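PDB 1BVP: core protein VP7 from Bluetongue virus, which builds, as a homotrimer, the capsomers that assemble on the VP3 scaffold to form the surface of the viral core. Local coordinates for residues 66-80 / 279-291. Residues are numbered along the deposited sequence; the frame is centred on the assembly and turned at random.
Sequences LDMMLSAAGINVGPI and HGLRTAILNRTTL
I285 is gripped by both the helix 66-73 and the loop that follows it, and its CG1, CG2 and CD1 all take part. Its CG2 sits 3.9 Å from L70 CD2, which also nears CG1, and equally close to I75 CD1, the I75 side chain crossing at about a right angle. I285 CG1 meets V77 CG1 at 3.9 Å, while I285 CD1 touches L66 CD1 at 4.0 Å, the two side chains crossing obliquely. The helices run nearly parallel, 21° apart, with axes 12.7 Å from each other; long side chains span the gap, and loop 74-80 packs along one side of the groove. A Schellman motif makes the turn: G74, with positive phi, ends the helix and brings I75, whose N bonds back to L70 O, against 279-291. There chi1 of -59° turns I75 CD1 toward T289 CG2, 3.8 Å away, while I75 CG2 faces R288 CB at 3.7 Å. Farther along, I80 touches L281 and A284. At the solvent-exposed margin, N76 O lies near the R288 guanidinium plane at its edge without a hydrogen bond, closest to R288 CG at 3.5 Å; Q86 holds the loop through I75 O and V77 N. Methyl and methylene packing thus carries this join within VP7's helical domain.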
ATOM      1  N   LEU A  66     -25.968   2.558  13.919  1.00 13.59           N
ATOM      2  CA  LEU A  66     -25.129   3.171  14.937  1.00 11.26           C
ATOM      3  C   LEU A  66     -25.155   2.312  16.208  1.00 15.57           C
ATOM      4  O   LEU A  66     -24.110   1.988  16.779  1.00 17.67           O
ATOM      5  CB  LEU A  66     -25.616   4.579  15.228  1.00 13.10           C
ATOM      6  CG  LEU A  66     -24.820   5.444  16.217  1.00 15.33           C
ATOM      7  CD1 LEU A  66     -23.334   5.401  15.951  1.00 12.43           C
ATOM      8  CD2 LEU A  66     -25.323   6.873  16.094  1.00 11.51           C
ATOM      9  N   ASP A  67     -26.342   1.878  16.620  1.00 16.91           N
ATOM     10  CA  ASP A  67     -26.458   1.037  17.815  1.00 17.30           C
ATOM     11  C   ASP A  67     -25.669  -0.240  17.679  1.00 17.88           C
ATOM     12  O   ASP A  67     -25.019  -0.688  18.622  1.00 20.43           O
ATOM     13  CB  ASP A  67     -27.918   0.650  18.086  1.00 20.62           C
ATOM     14  CG  ASP A  67     -28.639   1.644  18.970  1.00 22.87           C
ATOM     15  OD1 ASP A  67     -27.975   2.439  19.669  1.00 26.13           O
ATOM     16  OD2 ASP A  67     -29.884   1.626  18.974  1.00 23.23           O
ATOM     17  N   MET A  68     -25.775  -0.847  16.506  1.00 18.40           N
ATOM     18  CA  MET A  68     -25.106  -2.101  16.229  1.00 15.62           C
ATOM     19  C   MET A  68     -23.606  -1.956  16.176  1.00 17.59           C
ATOM     20  O   MET A  68     -22.888  -2.822  16.678  1.00 22.75           O
ATOM     21  CB  MET A  68     -25.649  -2.692  14.943  1.00 18.42           C
ATOM     22  CG  MET A  68     -27.076  -3.177  15.095  1.00 17.82           C
ATOM     23  SD  MET A  68     -27.664  -4.009  13.632  1.00 19.05           S
ATOM     24  CE  MET A  68     -29.015  -4.869  14.373  1.00 17.21           C
ATOM     25  N   MET A  69     -23.129  -0.862  15.581  1.00 15.96           N
ATOM     26  CA  MET A  69     -21.698  -0.576  15.507  1.00  8.12           C
ATOM     27  C   MET A  69     -21.165  -0.374  16.955  1.00 12.15           C
ATOM     28  O   MET A  69     -20.255  -1.074  17.382  1.00 10.01           O
ATOM     29  CB  MET A  69     -21.488   0.674  14.654  1.00 12.74           C
ATOM     30  CG  MET A  69     -20.032   1.123  14.425  1.00 16.29           C
ATOM     31  SD  MET A  69     -19.436   2.272  15.695  1.00 17.67           S
ATOM     32  CE  MET A  69     -17.885   1.562  16.139  1.00  8.74           C
ATOM     33  N   LEU A  70     -21.818   0.470  17.755  1.00  8.21           N
ATOM     34  CA  LEU A  70     -21.352   0.694  19.118  1.00  8.25           C
ATOM     35  C   LEU A  70     -21.368  -0.557  19.962  1.00 10.92           C
ATOM     36  O   LEU A  70     -20.422  -0.814  20.706  1.00 15.28           O
ATOM     37  CB  LEU A  70     -22.133   1.819  19.808  1.00  9.75           C
ATOM     38  CG  LEU A  70     -22.066   3.151  19.039  1.00 13.95           C
ATOM     39  CD1 LEU A  70     -23.016   4.164  19.597  1.00  6.57           C
ATOM     40  CD2 LEU A  70     -20.626   3.683  19.001  1.00  9.47           C
ATOM     41  N   SER A  71     -22.402  -1.375  19.830  1.00 14.22           N
ATOM     42  CA  SER A  71     -22.460  -2.604  20.634  1.00 18.39           C
ATOM     43  C   SER A  71     -21.377  -3.600  20.242  1.00 19.02           C
ATOM     44  O   SER A  71     -20.750  -4.212  21.100  1.00 23.20           O
ATOM     45  CB  SER A  71     -23.850  -3.259  20.575  1.00 18.77           C
ATOM     46  OG  SER A  71     -24.808  -2.383  21.164  1.00 33.94           O
ATOM     47  N   ALA A  72     -21.117  -3.736  18.946  1.00 18.55           N
ATOM     48  CA  ALA A  72     -20.084  -4.675  18.512  1.00 17.35           C
ATOM     49  C   ALA A  72     -18.692  -4.192  18.935  1.00 20.36           C
ATOM     50  O   ALA A  72     -17.823  -5.014  19.205  1.00 19.51           O
ATOM     51  CB  ALA A  72     -20.133  -4.861  16.993  1.00  8.53           C
ATOM     52  N   ALA A  73     -18.485  -2.870  18.952  1.00 22.25           N
ATOM     53  CA  ALA A  73     -17.208  -2.270  19.323  1.00 18.21           C
ATOM     54  C   ALA A  73     -17.013  -2.175  20.828  1.00 18.59           C
ATOM     55  O   ALA A  73     -15.897  -1.960  21.291  1.00 27.19           O
ATOM     56  CB  ALA A  73     -17.060  -0.914  18.694  1.00 17.64           C
ATOM     57  N   GLY A  74     -18.091  -2.334  21.581  1.00 15.06           N
ATOM     58  CA  GLY A  74     -18.018  -2.290  23.034  1.00 11.27           C
ATOM     59  C   GLY A  74     -17.959  -0.889  23.603  1.00 15.02           C
ATOM     60  O   GLY A  74     -17.565  -0.694  24.745  1.00 25.88           O
ATOM     61  N   ILE A  75     -18.418   0.076  22.826  1.00 13.40           N
ATOM     62  CA  ILE A  75     -18.411   1.482  23.208  1.00 13.01           C
ATOM     63  C   ILE A  75     -19.755   2.000  23.710  1.00 20.77           C
ATOM     64  O   ILE A  75     -20.820   1.619  23.245  1.00 26.26           O
ATOM     65  CB  ILE A  75     -18.047   2.340  21.982  1.00 11.97           C
ATOM     66  CG1 ILE A  75     -16.679   1.937  21.444  1.00 11.94           C
ATOM     67  CG2 ILE A  75     -18.141   3.818  22.285  1.00  7.85           C
ATOM     68  CD1 ILE A  75     -16.359   2.583  20.136  1.00 12.49           C
ATOM     69  N   ASN A  76     -19.694   2.929  24.644  1.00 29.06           N
ATOM     70  CA  ASN A  76     -20.889   3.552  25.162  1.00 25.70           C
ATOM     71  C   ASN A  76     -20.629   5.058  24.924  1.00 25.15           C
ATOM     72  O   ASN A  76     -19.857   5.648  25.652  1.00 31.83           O
ATOM     73  CB  ASN A  76     -21.035   3.191  26.639  1.00 30.24           C
ATOM     74  CG  ASN A  76     -22.118   4.009  27.350  1.00 45.44           C
ATOM     75  OD1 ASN A  76     -22.150   4.040  28.574  1.00 52.97           O
ATOM     76  ND2 ASN A  76     -23.014   4.666  26.593  1.00 50.71           N
ATOM     77  N   VAL A  77     -21.232   5.652  23.887  1.00 19.25           N
ATOM     78  CA  VAL A  77     -21.003   7.052  23.545  1.00 18.04           C
ATOM     79  C   VAL A  77     -21.408   8.112  24.527  1.00 23.98           C
ATOM     80  O   VAL A  77     -20.847   9.228  24.495  1.00 35.41           O
ATOM     81  CB  VAL A  77     -21.686   7.532  22.218  1.00 21.39           C
ATOM     82  CG1 VAL A  77     -20.733   7.555  21.099  1.00 17.83           C
ATOM     83  CG2 VAL A  77     -22.939   6.769  21.916  1.00 19.27           C
ATOM     84  N   GLY A  78     -22.436   7.842  25.320  1.00 23.75           N
ATOM     85  CA  GLY A  78     -22.888   8.866  26.243  1.00 23.96           C
ATOM     86  C   GLY A  78     -23.889   9.758  25.536  1.00 30.29           C
ATOM     87  O   GLY A  78     -24.191   9.573  24.350  1.00 34.75           O
ATOM     88  N   PRO A  79     -24.423  10.752  26.235  1.00 37.55           N
ATOM     89  CA  PRO A  79     -25.413  11.650  25.626  1.00 41.50           C
ATOM     90  C   PRO A  79     -24.842  12.633  24.628  1.00 39.68           C
ATOM     91  O   PRO A  79     -24.621  13.798  24.942  1.00 43.44           O
ATOM     92  CB  PRO A  79     -26.008  12.357  26.838  1.00 43.18           C
ATOM     93  CG  PRO A  79     -24.795  12.478  27.750  1.00 45.74           C
ATOM     94  CD  PRO A  79     -24.151  11.112  27.635  1.00 42.90           C
ATOM     95  N   ILE A  80     -24.679  12.191  23.394  1.00 36.08           N
ATOM     96  CA  ILE A  80     -24.126  13.073  22.379  1.00 29.65           C
ATOM     97  C   ILE A  80     -25.210  13.750  21.558  1.00 27.30           C
ATOM     98  O   ILE A  80     -24.938  14.690  20.793  1.00 25.21           O
ATOM     99  CB  ILE A  80     -23.251  12.274  21.422  1.00 28.82           C
ATOM    100  CG1 ILE A  80     -24.097  11.205  20.723  1.00 30.38           C
ATOM    101  CG2 ILE A  80     -22.181  11.576  22.197  1.00 29.20           C
ATOM    102  CD1 ILE A  80     -23.316  10.228  19.882  1.00 29.85           C
ATOM    103  N   HIS A 279     -18.444  14.366  11.063  1.00 14.68           N
ATOM    104  CA  HIS A 279     -17.252  14.799  11.726  1.00 12.08           C
ATOM    105  C   HIS A 279     -17.470  14.808  13.256  1.00 12.37           C
ATOM    106  O   HIS A 279     -16.679  14.226  14.030  1.00 10.96           O
ATOM    107  CB  HIS A 279     -16.873  16.159  11.159  1.00 21.51           C
ATOM    108  CG  HIS A 279     -15.542  16.639  11.630  1.00 28.34           C
ATOM    109  ND1 HIS A 279     -14.380  15.943  11.387  1.00 24.11           N
ATOM    110  CD2 HIS A 279     -15.202  17.676  12.435  1.00 24.58           C
ATOM    111  CE1 HIS A 279     -13.386  16.521  12.036  1.00 26.20           C
ATOM    112  NE2 HIS A 279     -13.860  17.574  12.678  1.00 22.77           N
ATOM    113  N   GLY A 280     -18.589  15.385  13.694  1.00 10.88           N
ATOM    114  CA  GLY A 280     -18.902  15.407  15.122  1.00  6.40           C
ATOM    115  C   GLY A 280     -19.117  14.017  15.720  1.00 14.32           C
ATOM    116  O   GLY A 280     -18.603  13.696  16.804  1.00 18.35           O
ATOM    117  N   LEU A 281     -19.884  13.191  15.014  1.00 15.14           N
ATOM    118  CA  LEU A 281     -20.208  11.829  15.442  1.00 14.35           C
ATOM    119  C   LEU A 281     -18.950  10.969  15.534  1.00 15.08           C
ATOM    120  O   LEU A 281     -18.731  10.262  16.534  1.00 14.67           O
ATOM    121  CB  LEU A 281     -21.150  11.209  14.412  1.00 19.09           C
ATOM    122  CG  LEU A 281     -22.259  10.171  14.676  1.00 13.32           C
ATOM    123  CD1 LEU A 281     -22.163   9.122  13.589  1.00  9.80           C
ATOM    124  CD2 LEU A 281     -22.185   9.536  16.026  1.00 11.23           C
ATOM    125  N   ARG A 282     -18.147  10.997  14.468  1.00 12.64           N
ATOM    126  CA  ARG A 282     -16.908  10.223  14.433  1.00 13.08           C
ATOM    127  C   ARG A 282     -16.015  10.639  15.601  1.00 14.33           C
ATOM    128  O   ARG A 282     -15.504   9.797  16.347  1.00 16.49           O
ATOM    129  CB  ARG A 282     -16.170  10.405  13.110  1.00 13.53           C
ATOM    130  CG  ARG A 282     -14.909   9.538  13.069  1.00 12.86           C
ATOM    131  CD  ARG A 282     -13.658  10.384  12.889  1.00 12.27           C
ATOM    132  NE  ARG A 282     -13.724  11.231  11.694  1.00  7.34           N
ATOM    133  CZ  ARG A 282     -13.798  12.562  11.722  1.00 10.26           C
ATOM    134  NH1 ARG A 282     -13.805  13.204  12.888  1.00 11.94           N
ATOM    135  NH2 ARG A 282     -13.926  13.244  10.586  1.00  5.68           N
ATOM    136  N   THR A 283     -15.815  11.940  15.759  1.00 12.10           N
ATOM    137  CA  THR A 283     -15.027  12.436  16.879  1.00 13.62           C
ATOM    138  C   THR A 283     -15.557  11.914  18.225  1.00 13.37           C
ATOM    139  O   THR A 283     -14.796  11.378  19.043  1.00 16.88           O
ATOM    140  CB  THR A 283     -15.084  13.932  16.926  1.00 16.05           C
ATOM    141  OG1 THR A 283     -14.596  14.447  15.692  1.00 17.22           O
ATOM    142  CG2 THR A 283     -14.284  14.432  18.076  1.00  9.15           C
ATOM    143  N   ALA A 284     -16.867  12.036  18.445  1.00 12.31           N
ATOM    144  CA  ALA A 284     -17.483  11.558  19.692  1.00 10.60           C
ATOM    145  C   ALA A 284     -17.278  10.066  19.927  1.00 13.19           C
ATOM    146  O   ALA A 284     -17.033   9.645  21.052  1.00 23.49           O
ATOM    147  CB  ALA A 284     -18.961  11.882  19.714  1.00 10.31           C
ATOM    148  N   ILE A 285     -17.408   9.257  18.885  1.00 12.82           N
ATOM    149  CA  ILE A 285     -17.209   7.826  19.039  1.00 12.50           C
ATOM    150  C   ILE A 285     -15.731   7.532  19.325  1.00 15.89           C
ATOM    151  O   ILE A 285     -15.419   6.759  20.227  1.00 19.30           O
ATOM    152  CB  ILE A 285     -17.681   7.059  17.767  1.00 12.50           C
ATOM    153  CG1 ILE A 285     -19.174   7.269  17.544  1.00 10.73           C
ATOM    154  CG2 ILE A 285     -17.360   5.584  17.868  1.00  4.09           C
ATOM    155  CD1 ILE A 285     -19.635   6.839  16.184  1.00 12.20           C
ATOM    156  N   LEU A 286     -14.814   8.163  18.598  1.00 18.03           N
ATOM    157  CA  LEU A 286     -13.393   7.895  18.824  1.00 14.62           C
ATOM    158  C   LEU A 286     -12.884   8.367  20.202  1.00 20.92           C
ATOM    159  O   LEU A 286     -11.911   7.802  20.730  1.00 21.68           O
ATOM    160  CB  LEU A 286     -12.553   8.433  17.665  1.00  7.50           C
ATOM    161  CG  LEU A 286     -12.680   7.605  16.374  1.00  5.92           C
ATOM    162  CD1 LEU A 286     -11.982   8.246  15.213  1.00  3.48           C
ATOM    163  CD2 LEU A 286     -12.178   6.171  16.568  1.00  2.48           C
ATOM    164  N   ASN A 287     -13.572   9.334  20.824  1.00 20.62           N
ATOM    165  CA  ASN A 287     -13.182   9.821  22.171  1.00 23.08           C
ATOM    166  C   ASN A 287     -13.279   8.757  23.229  1.00 23.22           C
ATOM    167  O   ASN A 287     -12.789   8.926  24.332  1.00 32.75           O
ATOM    168  CB  ASN A 287     -14.047  10.994  22.649  1.00 26.76           C
ATOM    169  CG  ASN A 287     -13.683  12.289  21.960  1.00 40.28           C
ATOM    170  OD1 ASN A 287     -12.555  12.433  21.466  1.00 48.01           O
ATOM    171  ND2 ASN A 287     -14.624  13.238  21.905  1.00 40.45           N
ATOM    172  N   ARG A 288     -13.980   7.687  22.915  1.00 24.65           N
ATOM    173  CA  ARG A 288     -14.192   6.605  23.852  1.00 23.43           C
ATOM    174  C   ARG A 288     -13.194   5.499  23.593  1.00 25.48           C
ATOM    175  O   ARG A 288     -13.348   4.395  24.107  1.00 28.93           O
ATOM    176  CB  ARG A 288     -15.614   6.071  23.657  1.00 26.56           C
ATOM    177  CG  ARG A 288     -16.682   6.560  24.620  1.00 29.19           C
ATOM    178  CD  ARG A 288     -17.057   8.032  24.535  1.00 38.44           C
ATOM    179  NE  ARG A 288     -16.546   8.779  25.683  1.00 55.97           N
ATOM    180  CZ  ARG A 288     -16.523   8.346  26.949  1.00 66.31           C
ATOM    181  NH1 ARG A 288     -17.012   7.152  27.314  1.00 69.93           N
ATOM    182  NH2 ARG A 288     -15.849   9.058  27.844  1.00 71.21           N
ATOM    183  N   THR A 289     -12.189   5.780  22.768  1.00 27.32           N
ATOM    184  CA  THR A 289     -11.177   4.788  22.415  1.00 25.51           C
ATOM    185  C   THR A 289      -9.757   5.340  22.596  1.00 28.12           C
ATOM    186  O   THR A 289      -9.561   6.493  23.003  1.00 30.98           O
ATOM    187  CB  THR A 289     -11.353   4.334  20.940  1.00 24.83           C
ATOM    188  OG1 THR A 289     -10.921   5.378  20.059  1.00 23.33           O
ATOM    189  CG2 THR A 289     -12.833   4.025  20.634  1.00 22.51           C
ATOM    190  N   THR A 290      -8.757   4.524  22.274  1.00 28.57           N
ATOM    191  CA  THR A 290      -7.366   4.952  22.402  1.00 25.47           C
ATOM    192  C   THR A 290      -6.848   5.495  21.084  1.00 26.04           C
ATOM    193  O   THR A 290      -5.659   5.786  20.944  1.00 38.34           O
ATOM    194  CB  THR A 290      -6.468   3.815  22.886  1.00 25.62           C
ATOM    195  OG1 THR A 290      -6.709   2.645  22.103  1.00 31.79           O
ATOM    196  CG2 THR A 290      -6.771   3.502  24.336  1.00 25.29           C
ATOM    197  N   LEU A 291      -7.757   5.647  20.131  1.00 16.64           N
ATOM    198  CA  LEU A 291      -7.444   6.154  18.821  1.00 14.25           C
ATOM    199  C   LEU A 291      -7.637   7.665  18.798  1.00 17.13           C
ATOM    200  O   LEU A 291      -8.406   8.217  19.588  1.00 23.67           O
ATOM    201  CB  LEU A 291      -8.408   5.553  17.805  1.00 17.11           C
ATOM    202  CG  LEU A 291      -8.169   4.369  16.869  1.00 18.78           C
ATOM    203  CD1 LEU A 291      -6.883   3.681  17.088  1.00 21.32           C
ATOM    204  CD2 LEU A 291      -9.334   3.415  17.037  1.00 20.10           C
TER